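Local coordinates for formate dehydrogenase (Staphylococcus aureus, PDB 6TTB), which catalyses the NAD-dependent oxidation of formate, probably by passing a hydride to the nicotinamide ring of the bound cofactor, at residues A[156-161]-A[270-275]; A[280-285]-A[311-316]; A[295-300]-A[319-324]. All coordinates share one frame; numbering follows the deposited sequence.

Interaction 1: A[156-161]-A[270-275]. With NAD (nicotinamide-adenine-dinucleotide), chain C.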
loop_
_atom_site.group_PDB
_atom_site.type_symbol
_atom_site.label_atom_id
_atom_site.label_comp_id
_atom_site.label_asym_id
_atom_site.label_seq_id
_atom_site.Cartn_x
_atom_site.Cartn_y
_atom_site.Cartn_z
ATOM N N LEU A 156 -3.169 -2.833 0.031
ATOM C CA LEU A 156 -3.641 -1.483 0.145
ATOM C C LEU A 156 -3.344 -0.710 -1.133
ATOM O O LEU A 156 -4.237 -0.152 -1.706
ATOM C CB LEU A 156 -2.992 -0.856 1.382
ATOM C CG LEU A 156 -3.530 -1.371 2.727
ATOM C CD1 LEU A 156 -2.583 -1.061 3.859
ATOM C CD2 LEU A 156 -4.895 -0.788 3.042
ATOM N N ILE A 157 -2.092 -0.700 -1.597
ATOM C CA ILE A 157 -1.723 0.081 -2.789
ATOM C C ILE A 157 -2.599 -0.353 -3.953
ATOM O O ILE A 157 -3.026 0.441 -4.745
ATOM C CB ILE A 157 -0.226 -0.114 -3.132
ATOM C CG1 ILE A 157 0.691 0.512 -2.089
ATOM C CG2 ILE A 157 0.097 0.382 -4.546
ATOM C CD1 ILE A 157 2.148 0.273 -2.347
ATOM N N LEU A 158 -2.794 -1.637 -4.082
ATOM C CA LEU A 158 -3.605 -2.177 -5.146
ATOM C C LEU A 158 -5.084 -1.721 -5.039
ATOM O O LEU A 158 -5.639 -1.160 -5.986
ATOM C CB LEU A 158 -3.406 -3.694 -5.109
ATOM C CG LEU A 158 -2.449 -4.262 -6.201
ATOM C CD1 LEU A 158 -1.547 -3.197 -6.825
ATOM C CD2 LEU A 158 -1.599 -5.384 -5.696
ATOM N N LEU A 159 -5.756 -1.983 -3.910
ATOM C CA LEU A 159 -7.190 -1.687 -3.829
ATOM C C LEU A 159 -7.409 -0.179 -3.834
ATOM O O LEU A 159 -8.343 0.322 -4.412
ATOM C CB LEU A 159 -7.818 -2.324 -2.579
ATOM C CG LEU A 159 -8.134 -3.815 -2.730
ATOM C CD1 LEU A 159 -7.748 -4.538 -1.464
ATOM C CD2 LEU A 159 -9.595 -4.076 -3.089
ATOM N N ARG A 160 -6.510 0.546 -3.215
ATOM C CA ARG A 160 -6.769 1.955 -3.044
ATOM C C ARG A 160 -6.331 2.687 -4.294
ATOM O O ARG A 160 -6.622 3.877 -4.451
ATOM C CB ARG A 160 -6.154 2.476 -1.739
ATOM C CG ARG A 160 -6.871 1.948 -0.516
ATOM C CD ARG A 160 -6.656 2.783 0.712
ATOM N NE ARG A 160 -7.181 4.128 0.616
ATOM C CZ ARG A 160 -8.398 4.450 0.993
ATOM N NH1 ARG A 160 -9.236 3.496 1.409
ATOM N NH2 ARG A 160 -8.777 5.723 0.956
ATOM N N ASN A 161 -5.690 1.955 -5.221
ATOM C CA ASN A 161 -5.328 2.582 -6.469
ATOM C C ASN A 161 -4.384 3.763 -6.156
ATOM O O ASN A 161 -4.427 4.833 -6.777
ATOM C CB ASN A 161 -6.621 2.950 -7.229
ATOM C CG ASN A 161 -6.401 3.481 -8.632
ATOM O OD1 ASN A 161 -5.479 3.078 -9.357
ATOM N ND2 ASN A 161 -7.237 4.421 -9.013
ATOM N N TYR A 270 -7.464 -8.946 -7.511
ATOM C CA TYR A 270 -6.068 -8.516 -7.420
ATOM C C TYR A 270 -5.221 -9.676 -6.900
ATOM O O TYR A 270 -5.705 -10.499 -6.134
ATOM C CB TYR A 270 -5.899 -7.346 -6.432
ATOM C CG TYR A 270 -6.740 -6.142 -6.707
ATOM C CD1 TYR A 270 -8.110 -6.109 -6.408
ATOM C CD2 TYR A 270 -6.160 -5.000 -7.228
ATOM C CE1 TYR A 270 -8.876 -4.976 -6.637
ATOM C CE2 TYR A 270 -6.914 -3.855 -7.451
ATOM C CZ TYR A 270 -8.278 -3.847 -7.171
ATOM O OH TYR A 270 -8.979 -2.697 -7.439
ATOM N N LEU A 271 -3.906 -9.605 -7.183
ATOM C CA LEU A 271 -3.006 -10.686 -6.870
ATOM C C LEU A 271 -1.750 -10.092 -6.317
ATOM O O LEU A 271 -1.164 -9.204 -6.962
ATOM C CB LEU A 271 -2.664 -11.479 -8.161
ATOM C CG LEU A 271 -1.835 -12.766 -7.971
ATOM C CD1 LEU A 271 -2.465 -13.725 -6.964
ATOM C CD2 LEU A 271 -1.625 -13.443 -9.242
ATOM N N VAL A 272 -1.293 -10.679 -5.189
ATOM C CA VAL A 272 -0.091 -10.201 -4.551
ATOM C C VAL A 272 0.761 -11.400 -4.265
ATOM O O VAL A 272 0.297 -12.389 -3.721
ATOM C CB VAL A 272 -0.351 -9.389 -3.277
ATOM C CG1 VAL A 272 0.881 -9.289 -2.392
ATOM C CG2 VAL A 272 -0.780 -8.016 -3.635
ATOM N N ASN A 273 2.007 -11.290 -4.684
ATOM C CA ASN A 273 2.909 -12.387 -4.590
ATOM C C ASN A 273 4.269 -11.840 -4.191
ATOM O O ASN A 273 4.985 -11.294 -5.017
ATOM C CB ASN A 273 2.962 -13.160 -5.873
ATOM C CG ASN A 273 4.098 -14.152 -5.867
ATOM O OD1 ASN A 273 4.568 -14.551 -4.779
ATOM N ND2 ASN A 273 4.535 -14.583 -7.075
ATOM N N THR A 274 4.565 -11.988 -2.909
ATOM C CA THR A 274 5.849 -11.745 -2.368
ATOM C C THR A 274 6.482 -13.074 -1.882
ATOM O O THR A 274 7.276 -13.076 -0.894
ATOM C CB THR A 274 5.621 -10.970 -1.095
ATOM O OG1 THR A 274 4.622 -11.716 -0.352
ATOM C CG2 THR A 274 5.219 -9.548 -1.389
ATOM N N ALA A 275 6.047 -14.215 -2.478
ATOM C CA ALA A 275 6.621 -15.511 -2.134
ATOM C C ALA A 275 7.730 -15.843 -3.137
ATOM O O ALA A 275 8.878 -15.503 -2.877
ATOM C CB ALA A 275 5.581 -16.575 -1.972
HETATM P PA NAD C . 6.071 -21.398 5.725
HETATM O O1A NAD C . 6.683 -22.743 5.534
HETATM O O2A NAD C . 5.756 -20.853 7.105
HETATM O O5B NAD C . 4.799 -21.221 4.751
HETATM C C5B NAD C . 4.545 -22.137 3.666
HETATM C C4B NAD C . 3.259 -22.866 3.964
HETATM O O4B NAD C . 2.602 -23.110 2.705
HETATM C C3B NAD C . 3.417 -24.234 4.672
HETATM O O3B NAD C . 3.019 -24.277 6.042
HETATM C C2B NAD C . 2.609 -25.225 3.825
HETATM O O2B NAD C . 1.648 -25.942 4.571
HETATM C C1B NAD C . 1.993 -24.374 2.704
HETATM N N9A NAD C . 2.112 -24.998 1.382
HETATM C C8A NAD C . 2.914 -26.081 1.045
HETATM N N7A NAD C . 2.698 -26.533 -0.168
HETATM C C5A NAD C . 1.625 -25.778 -0.639
HETATM C C6A NAD C . 0.870 -25.806 -1.847
HETATM N N6A NAD C . 1.030 -26.695 -2.811
HETATM N N1A NAD C . -0.186 -24.959 -1.941
HETATM C C2A NAD C . -0.394 -24.082 -0.945
HETATM N N3A NAD C . 0.268 -23.934 0.206
HETATM C C4A NAD C . 1.267 -24.818 0.311
HETATM O O3 NAD C . 7.011 -20.367 5.034
HETATM P PN NAD C . 6.882 -18.825 5.244
HETATM O O1N NAD C . 7.931 -18.453 6.258
HETATM O O2N NAD C . 5.448 -18.475 5.519
HETATM O O5D NAD C . 7.306 -18.305 3.770
HETATM C C5D NAD C . 6.265 -18.043 2.780
HETATM C C4D NAD C . 6.942 -17.899 1.462
HETATM O O4D NAD C . 7.409 -16.533 1.350
HETATM C C3D NAD C . 8.172 -18.827 1.320
HETATM O O3D NAD C . 7.977 -19.854 0.360
HETATM C C2D NAD C . 9.336 -17.884 1.001
HETATM O O2D NAD C . 10.124 -18.232 -0.129
HETATM C C1D NAD C . 8.700 -16.524 0.779
HETATM N N1N NAD C . 9.522 -15.495 1.436
HETATM C C2N NAD C . 10.002 -14.387 0.672
HETATM C C3N NAD C . 10.792 -13.385 1.280
HETATM C C7N NAD C . 11.055 -12.063 0.558
HETATM O O7N NAD C . 12.066 -11.424 0.848
HETATM N N7N NAD C . 10.164 -11.622 -0.352
HETATM C C4N NAD C . 11.291 -13.641 2.611
HETATM C C5N NAD C . 10.831 -14.761 3.337
HETATM C C6N NAD C . 9.971 -15.690 2.719
#
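With CG opposite its carbonyl carbon (chi1 -56°), Tyr270 carries its ring out from strand 269-273 against the last turn of helix 144-160, where Leu158 and Leu159 meet it. The first torsion of Leu159 is of the same kind and sets its CG over one face of the ring, 4.1 Å above the plane and toward the rim; its CD2 lies 3.7 Å from Tyr270 CE1. Leu158 passes along the ring in the opposite sense, with CB 3.7 Å from Tyr270 CD2, while its branch CD2 reaches further along the strand to Val272 CG2 at 3.4 Å. Flat tyrosine and branched leucine and valine fill the buried space between helix and strand, whose short axes run nearly antiparallel (165°) at a closest approach of 9.3 Å.

Further along segment 270-275 the contacts turn polar. Asn273 OD1 accepts from Ala275 N (2.8 Å) in an Asx turn, and Thr274 O receives N7N of the NAD carboxamide at 3.3 Å, almost straight at 171°. The two segments meet chiefly through apolar packing, without a hydrogen bond between them, so the side chains that pack on the helix and the backbone carbonyl that accepts from the cofactor belong to one short run of chain.

Interaction 2: A[280-285]-A[311-316]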
loop_
_atom_site.group_PDB
_atom_site.type_symbol
_atom_site.label_atom_id
_atom_site.label_comp_id
_atom_site.label_asym_id
_atom_site.label_seq_id
_atom_site.Cartn_x
_atom_site.Cartn_y
_atom_site.Cartn_z
ATOM N N VAL A 280 4.034 -17.724 -10.416
ATOM C CA VAL A 280 3.105 -17.026 -11.236
ATOM C C VAL A 280 3.666 -16.920 -12.630
ATOM O O VAL A 280 4.713 -16.331 -12.846
ATOM C CB VAL A 280 2.688 -15.674 -10.651
ATOM C CG1 VAL A 280 1.856 -14.900 -11.682
ATOM C CG2 VAL A 280 1.895 -15.876 -9.364
ATOM N N ASN A 281 2.867 -17.395 -13.580
ATOM C CA ASN A 281 3.326 -17.502 -14.940
ATOM C C ASN A 281 3.573 -16.108 -15.496
ATOM O O ASN A 281 2.627 -15.352 -15.725
ATOM C CB ASN A 281 2.352 -18.253 -15.851
ATOM C CG ASN A 281 2.972 -18.401 -17.241
ATOM O OD1 ASN A 281 2.804 -17.518 -18.071
ATOM N ND2 ASN A 281 3.863 -19.398 -17.423
ATOM N N ARG A 282 4.849 -15.833 -15.812
ATOM C CA ARG A 282 5.249 -14.496 -16.223
ATOM C C ARG A 282 4.248 -13.944 -17.232
ATOM O O ARG A 282 3.737 -12.822 -17.077
ATOM C CB ARG A 282 6.621 -14.505 -16.860
ATOM C CG ARG A 282 6.985 -13.150 -17.429
ATOM C CD ARG A 282 8.356 -13.167 -18.052
ATOM N NE ARG A 282 8.052 -13.511 -19.416
ATOM C CZ ARG A 282 8.849 -14.156 -20.218
ATOM N NH1 ARG A 282 10.068 -14.471 -19.830
ATOM N NH2 ARG A 282 8.427 -14.471 -21.410
ATOM N N ASP A 283 3.968 -14.751 -18.252
ATOM C CA ASP A 283 3.331 -14.261 -19.453
ATOM C C ASP A 283 1.820 -14.239 -19.273
ATOM O O ASP A 283 1.121 -13.327 -19.715
ATOM C CB ASP A 283 3.742 -15.133 -20.622
ATOM C CG ASP A 283 5.117 -14.762 -21.183
ATOM O OD1 ASP A 283 5.778 -13.739 -20.652
ATOM O OD2 ASP A 283 5.511 -15.412 -22.199
ATOM N N ALA A 284 1.305 -15.298 -18.664
ATOM C CA ALA A 284 -0.110 -15.385 -18.380
ATOM C C ALA A 284 -0.535 -14.158 -17.581
ATOM O O ALA A 284 -1.604 -13.603 -17.861
ATOM C CB ALA A 284 -0.416 -16.650 -17.654
ATOM N N LEU A 285 0.318 -13.705 -16.626
ATOM C CA LEU A 285 -0.112 -12.668 -15.712
ATOM C C LEU A 285 -0.232 -11.343 -16.463
ATOM O O LEU A 285 -1.112 -10.534 -16.183
ATOM C CB LEU A 285 0.895 -12.525 -14.579
ATOM C CG LEU A 285 0.630 -11.339 -13.670
ATOM C CD1 LEU A 285 -0.222 -11.792 -12.522
ATOM C CD2 LEU A 285 1.919 -10.723 -13.144
ATOM N N HIS A 311 12.287 -6.950 -18.023
ATOM C CA HIS A 311 11.279 -7.903 -17.607
ATOM C C HIS A 311 9.908 -7.260 -17.819
ATOM O O HIS A 311 9.657 -6.143 -17.341
ATOM C CB HIS A 311 11.515 -8.308 -16.173
ATOM C CG HIS A 311 10.795 -9.524 -15.734
ATOM N ND1 HIS A 311 9.399 -9.571 -15.693
ATOM C CD2 HIS A 311 11.275 -10.752 -15.268
ATOM C CE1 HIS A 311 9.015 -10.767 -15.198
ATOM N NE2 HIS A 311 10.199 -11.543 -14.938
ATOM N N PRO A 312 8.948 -7.945 -18.488
ATOM C CA PRO A 312 7.655 -7.335 -18.782
ATOM C C PRO A 312 6.836 -6.993 -17.523
ATOM O O PRO A 312 5.931 -6.185 -17.575
ATOM C CB PRO A 312 6.955 -8.365 -19.645
ATOM C CG PRO A 312 7.565 -9.703 -19.249
ATOM C CD PRO A 312 8.967 -9.392 -18.762
ATOM N N TRP A 313 7.183 -7.583 -16.378
ATOM C CA TRP A 313 6.494 -7.257 -15.132
ATOM C C TRP A 313 6.801 -5.825 -14.699
ATOM O O TRP A 313 6.123 -5.282 -13.857
ATOM C CB TRP A 313 6.844 -8.254 -14.020
ATOM C CG TRP A 313 6.100 -9.551 -14.112
ATOM C CD1 TRP A 313 5.244 -9.929 -15.102
ATOM C CD2 TRP A 313 6.167 -10.653 -13.178
ATOM N NE1 TRP A 313 4.789 -11.207 -14.869
ATOM C CE2 TRP A 313 5.333 -11.676 -13.693
ATOM C CE3 TRP A 313 6.767 -10.844 -11.923
ATOM C CZ2 TRP A 313 5.156 -12.898 -13.033
ATOM C CZ3 TRP A 313 6.665 -12.075 -11.314
ATOM C CH2 TRP A 313 5.837 -13.074 -11.849
ATOM N N ARG A 314 7.849 -5.221 -15.264
ATOM C CA ARG A 314 8.255 -3.898 -14.810
ATOM C C ARG A 314 7.321 -2.835 -15.397
ATOM O O ARG A 314 7.007 -1.876 -14.746
ATOM C CB ARG A 314 9.687 -3.626 -15.264
ATOM C CG ARG A 314 10.710 -4.626 -14.746
ATOM C CD ARG A 314 12.068 -4.105 -15.203
ATOM N NE ARG A 314 13.272 -4.700 -14.608
ATOM C CZ ARG A 314 13.921 -4.227 -13.531
ATOM N NH1 ARG A 314 13.498 -3.158 -12.864
ATOM N NH2 ARG A 314 15.030 -4.808 -13.164
ATOM N N THR A 315 6.833 -3.081 -16.604
ATOM C CA THR A 315 6.241 -2.111 -17.519
ATOM C C THR A 315 4.748 -2.414 -17.619
ATOM O O THR A 315 4.074 -1.852 -18.466
ATOM C CB THR A 315 6.791 -2.379 -18.947
ATOM O OG1 THR A 315 8.152 -2.018 -18.920
ATOM C CG2 THR A 315 6.084 -1.680 -20.099
ATOM N N MET A 316 4.288 -3.480 -16.977
ATOM C CA MET A 316 2.981 -3.970 -17.393
ATOM C C MET A 316 1.929 -3.133 -16.678
ATOM O O MET A 316 2.204 -2.585 -15.606
ATOM C CB MET A 316 2.792 -5.490 -17.157
ATOM C CG MET A 316 2.488 -5.857 -15.692
ATOM S SD MET A 316 3.005 -7.470 -15.152
ATOM C CE MET A 316 2.819 -7.344 -13.372
#
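Trp313 NE1 donates to Arg282 O at 2.9 Å, the one hydrogen bond between the segments, with a moderately bent N-H...O angle of 153°. The indole nitrogen meets the carbonyl oxygen in the carbonyl plane, on a lone pair, while the oxygen stands slightly out of the indole plane (17°); with the groups over its two faces, the bond helps hold the ring's orientation. Val280 O lies near the indole plane, 3.5 Å from Trp313 CZ2.

The two faces are also taken. Leu285 CD2 sits over the five-membered ring in a CH-pi contact, 3.8 Å from its centroid and 29° off the normal, and the same methyl touches Met316 CE at 3.5 Å; the long, flexible methionine lies across the leucine at about a right angle. Over the opposite indole face stands His311 CE1. That imidazole is held in place by Trp313 N, which donates to His311 ND1 at 3.1 Å in the ring plane, and by Tyr303 O, which is hydrogen-bonded to His311 NE2.

Arg282 lays its aliphatic part against this loop, CD being 3.7 Å from Pro312 CG. Bent at its third torsion, it turns the guanidinium back to Asp283, where NE and NH2 both grip OD1 from the same face of the carboxylate. Asn281 is the N-cap of the helix, its OD1 accepting from Ala284 N at 2.7 Å.

The contact fastens the loop between strands 294-299 and 319-321 to the first turn of helix 282-291, while Leu285 also packs on Leu271 and Tyr297 of the adjoining sheet strands.

Interaction 3: A[295-300]-A[319-324]. With NAD (nicotinamide-adenine-dinucleotide), chain C.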
loop_
_atom_site.group_PDB
_atom_site.type_symbol
_atom_site.label_atom_id
_atom_site.label_comp_id
_atom_site.label_asym_id
_atom_site.label_seq_id
_atom_site.Cartn_x
_atom_site.Cartn_y
_atom_site.Cartn_z
ATOM N N GLN A 295 -7.537 -6.868 -11.921
ATOM C CA GLN A 295 -7.509 -5.425 -11.739
ATOM C C GLN A 295 -6.089 -4.940 -11.469
ATOM O O GLN A 295 -5.730 -3.859 -11.918
ATOM C CB GLN A 295 -8.551 -4.929 -10.699
ATOM C CG GLN A 295 -9.032 -3.493 -10.936
ATOM C CD GLN A 295 -8.948 -3.068 -12.406
ATOM O OE1 GLN A 295 -9.298 -3.835 -13.341
ATOM N NE2 GLN A 295 -8.488 -1.834 -12.634
ATOM N N GLY A 296 -5.274 -5.746 -10.756
ATOM C CA GLY A 296 -3.895 -5.344 -10.432
ATOM C C GLY A 296 -3.048 -6.502 -9.944
ATOM O O GLY A 296 -3.618 -7.483 -9.441
ATOM N N TYR A 297 -1.678 -6.365 -10.070
ATOM C CA TYR A 297 -0.701 -7.292 -9.438
ATOM C C TYR A 297 0.381 -6.478 -8.729
ATOM O O TYR A 297 0.908 -5.480 -9.276
ATOM C CB TYR A 297 -0.061 -8.277 -10.446
ATOM C CG TYR A 297 1.058 -9.198 -9.927
ATOM C CD1 TYR A 297 2.370 -8.768 -9.876
ATOM C CD2 TYR A 297 0.826 -10.522 -9.554
ATOM C CE1 TYR A 297 3.414 -9.599 -9.516
ATOM C CE2 TYR A 297 1.861 -11.357 -9.107
ATOM C CZ TYR A 297 3.173 -10.901 -9.115
ATOM O OH TYR A 297 4.236 -11.670 -8.638
ATOM N N ALA A 298 0.686 -6.896 -7.499
ATOM C CA ALA A 298 1.896 -6.445 -6.826
ATOM C C ALA A 298 2.638 -7.616 -6.226
ATOM O O ALA A 298 2.163 -8.768 -6.282
ATOM C CB ALA A 298 1.622 -5.404 -5.777
ATOM N N GLY A 299 3.802 -7.274 -5.632
ATOM C CA GLY A 299 4.787 -8.197 -5.106
ATOM C C GLY A 299 6.175 -7.710 -5.411
ATOM O O GLY A 299 6.311 -6.759 -6.138
ATOM N N ASP A 300 7.195 -8.446 -4.947
ATOM C CA ASP A 300 8.587 -8.007 -5.046
ATOM C C ASP A 300 9.513 -9.164 -5.496
ATOM O O ASP A 300 10.760 -9.071 -5.294
ATOM C CB ASP A 300 9.083 -7.364 -3.741
ATOM C CG ASP A 300 9.428 -8.369 -2.627
ATOM O OD1 ASP A 300 8.838 -9.505 -2.609
ATOM O OD2 ASP A 300 10.300 -8.040 -1.781
ATOM N N ASN A 319 0.619 -2.384 -12.335
ATOM C CA ASN A 319 1.505 -3.156 -11.462
ATOM C C ASN A 319 1.952 -2.307 -10.286
ATOM O O ASN A 319 2.026 -1.076 -10.425
ATOM C CB ASN A 319 2.707 -3.778 -12.216
ATOM C CG ASN A 319 3.894 -2.866 -12.321
ATOM O OD1 ASN A 319 4.650 -2.756 -11.384
ATOM N ND2 ASN A 319 4.087 -2.245 -13.472
ATOM N N ALA A 320 2.197 -2.968 -9.110
ATOM C CA ALA A 320 2.942 -2.352 -8.012
ATOM C C ALA A 320 4.111 -3.237 -7.587
ATOM O O ALA A 320 4.310 -3.617 -6.389
ATOM C CB ALA A 320 2.058 -1.960 -6.889
ATOM N N MET A 321 4.915 -3.559 -8.595
ATOM C CA MET A 321 6.114 -4.295 -8.348
ATOM C C MET A 321 7.052 -3.354 -7.617
ATOM O O MET A 321 6.861 -2.144 -7.609
ATOM C CB MET A 321 6.761 -4.718 -9.677
ATOM C CG MET A 321 5.933 -5.745 -10.509
ATOM S SD MET A 321 5.542 -7.188 -9.554
ATOM C CE MET A 321 7.149 -7.651 -8.893
ATOM N N THR A 322 7.925 -3.935 -6.853
ATOM C CA THR A 322 9.167 -3.337 -6.522
ATOM C C THR A 322 10.251 -4.375 -6.858
ATOM O O THR A 322 9.979 -5.556 -7.091
ATOM C CB THR A 322 9.150 -2.990 -5.036
ATOM O OG1 THR A 322 9.220 -4.166 -4.215
ATOM C CG2 THR A 322 7.949 -2.152 -4.636
ATOM N N VAL A 323 11.493 -3.945 -6.858
ATOM C CA VAL A 323 12.560 -4.919 -6.887
ATOM C C VAL A 323 12.543 -5.648 -5.533
ATOM O O VAL A 323 11.751 -5.297 -4.672
ATOM C CB VAL A 323 13.892 -4.228 -7.197
ATOM C CG1 VAL A 323 13.737 -3.379 -8.442
ATOM C CG2 VAL A 323 14.272 -3.342 -6.048
ATOM N N HIS A 324 13.426 -6.646 -5.351
ATOM C CA HIS A 324 13.219 -7.673 -4.367
ATOM C C HIS A 324 13.987 -7.328 -3.117
ATOM O O HIS A 324 14.959 -8.024 -2.809
ATOM C CB HIS A 324 13.732 -9.057 -4.847
ATOM C CG HIS A 324 13.472 -10.106 -3.798
ATOM N ND1 HIS A 324 13.999 -11.402 -3.838
ATOM C CD2 HIS A 324 12.710 -10.061 -2.684
ATOM C CE1 HIS A 324 13.517 -12.104 -2.803
ATOM N NE2 HIS A 324 12.771 -11.288 -2.069
HETATM P PA NAD C . 6.071 -21.398 5.725
HETATM O O1A NAD C . 6.683 -22.743 5.534
HETATM O O2A NAD C . 5.756 -20.853 7.105
HETATM O O5B NAD C . 4.799 -21.221 4.751
HETATM C C5B NAD C . 4.545 -22.137 3.666
HETATM C C4B NAD C . 3.259 -22.866 3.964
HETATM O O4B NAD C . 2.602 -23.110 2.705
HETATM C C3B NAD C . 3.417 -24.234 4.672
HETATM O O3B NAD C . 3.019 -24.277 6.042
HETATM C C2B NAD C . 2.609 -25.225 3.825
HETATM O O2B NAD C . 1.648 -25.942 4.571
HETATM C C1B NAD C . 1.993 -24.374 2.704
HETATM N N9A NAD C . 2.112 -24.998 1.382
HETATM C C8A NAD C . 2.914 -26.081 1.045
HETATM N N7A NAD C . 2.698 -26.533 -0.168
HETATM C C5A NAD C . 1.625 -25.778 -0.639
HETATM C C6A NAD C . 0.870 -25.806 -1.847
HETATM N N6A NAD C . 1.030 -26.695 -2.811
HETATM N N1A NAD C . -0.186 -24.959 -1.941
HETATM C C2A NAD C . -0.394 -24.082 -0.945
HETATM N N3A NAD C . 0.268 -23.934 0.206
HETATM C C4A NAD C . 1.267 -24.818 0.311
HETATM O O3 NAD C . 7.011 -20.367 5.034
HETATM P PN NAD C . 6.882 -18.825 5.244
HETATM O O1N NAD C . 7.931 -18.453 6.258
HETATM O O2N NAD C . 5.448 -18.475 5.519
HETATM O O5D NAD C . 7.306 -18.305 3.770
HETATM C C5D NAD C . 6.265 -18.043 2.780
HETATM C C4D NAD C . 6.942 -17.899 1.462
HETATM O O4D NAD C . 7.409 -16.533 1.350
HETATM C C3D NAD C . 8.172 -18.827 1.320
HETATM O O3D NAD C . 7.977 -19.854 0.360
HETATM C C2D NAD C . 9.336 -17.884 1.001
HETATM O O2D NAD C . 10.124 -18.232 -0.129
HETATM C C1D NAD C . 8.700 -16.524 0.779
HETATM N N1N NAD C . 9.522 -15.495 1.436
HETATM C C2N NAD C . 10.002 -14.387 0.672
HETATM C C3N NAD C . 10.792 -13.385 1.280
HETATM C C7N NAD C . 11.055 -12.063 0.558
HETATM O O7N NAD C . 12.066 -11.424 0.848
HETATM N N7N NAD C . 10.164 -11.622 -0.352
HETATM C C4N NAD C . 11.291 -13.641 2.611
HETATM C C5N NAD C . 10.831 -14.761 3.337
HETATM C C6N NAD C . 9.971 -15.690 2.719
#
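Two neighbouring parallel strands at the edge of the Rossmann-type NAD-binding sheet, 296-299 and 319-321, meet here and run on into the cofactor pocket. Ala320 N donates to Tyr297 O at 2.8 Å; further on, Thr322 N makes a weak bond to Gly299 O. Ala298 CB and Ala320 CB, 3.6 Å apart, share the face turned to helix 144-160, where small methyls suit the close-lying helix. On the other face Met321, bent at its second and third torsions (both near -50°), brings SD to the edge of the Tyr297 ring, 4.5 Å from the centroid, a Met-aromatic contact.

Further along both segments, Asp300 and His324 cross obliquely with their planes 81° apart, and Asp300 OD2 lies 3.3 Å from His324 CD2. His324 NE2 donates to NAD O7N at 3.0 Å, and Asp300 OD1 accepts weakly from N7N, so donor and acceptor match the two ends of the carboxamide. Ser326 N holds Asp300 OD2 and Gln305 NE2 bonds His324 ND1, second-shell partners that position both groups.

In the sheet, strand 294-299 is flanked by strands 269-273 and 319-321, with helix 144-160 packed on the alanine face and helix 282-291 touching Tyr297 on the other.

Interactions 1 and 3 share one sheet and have centres about 7 Å apart: Ala298 bonds through its backbone to Leu271 and Asn273, and Leu158 CD2 packs on Ala298 CB. Segments 270-275, 295-300 and 319-324 all run on to the same carboxamide of NAD, which interactions 1 and 3 therefore meet together. Interaction 2, centred about 10 Å from interaction 3 and 15 Å from interaction 1, covers the other face of the sheet. Leu285 CD1 is 3.4 Å from Tyr297 CD2 and 3.9 Å from Leu271 CD2, Arg314 O probably bonds Asn319 ND2 at 3.2 Å, and the Trp313 side chain stays about 12 Å from the cofactor.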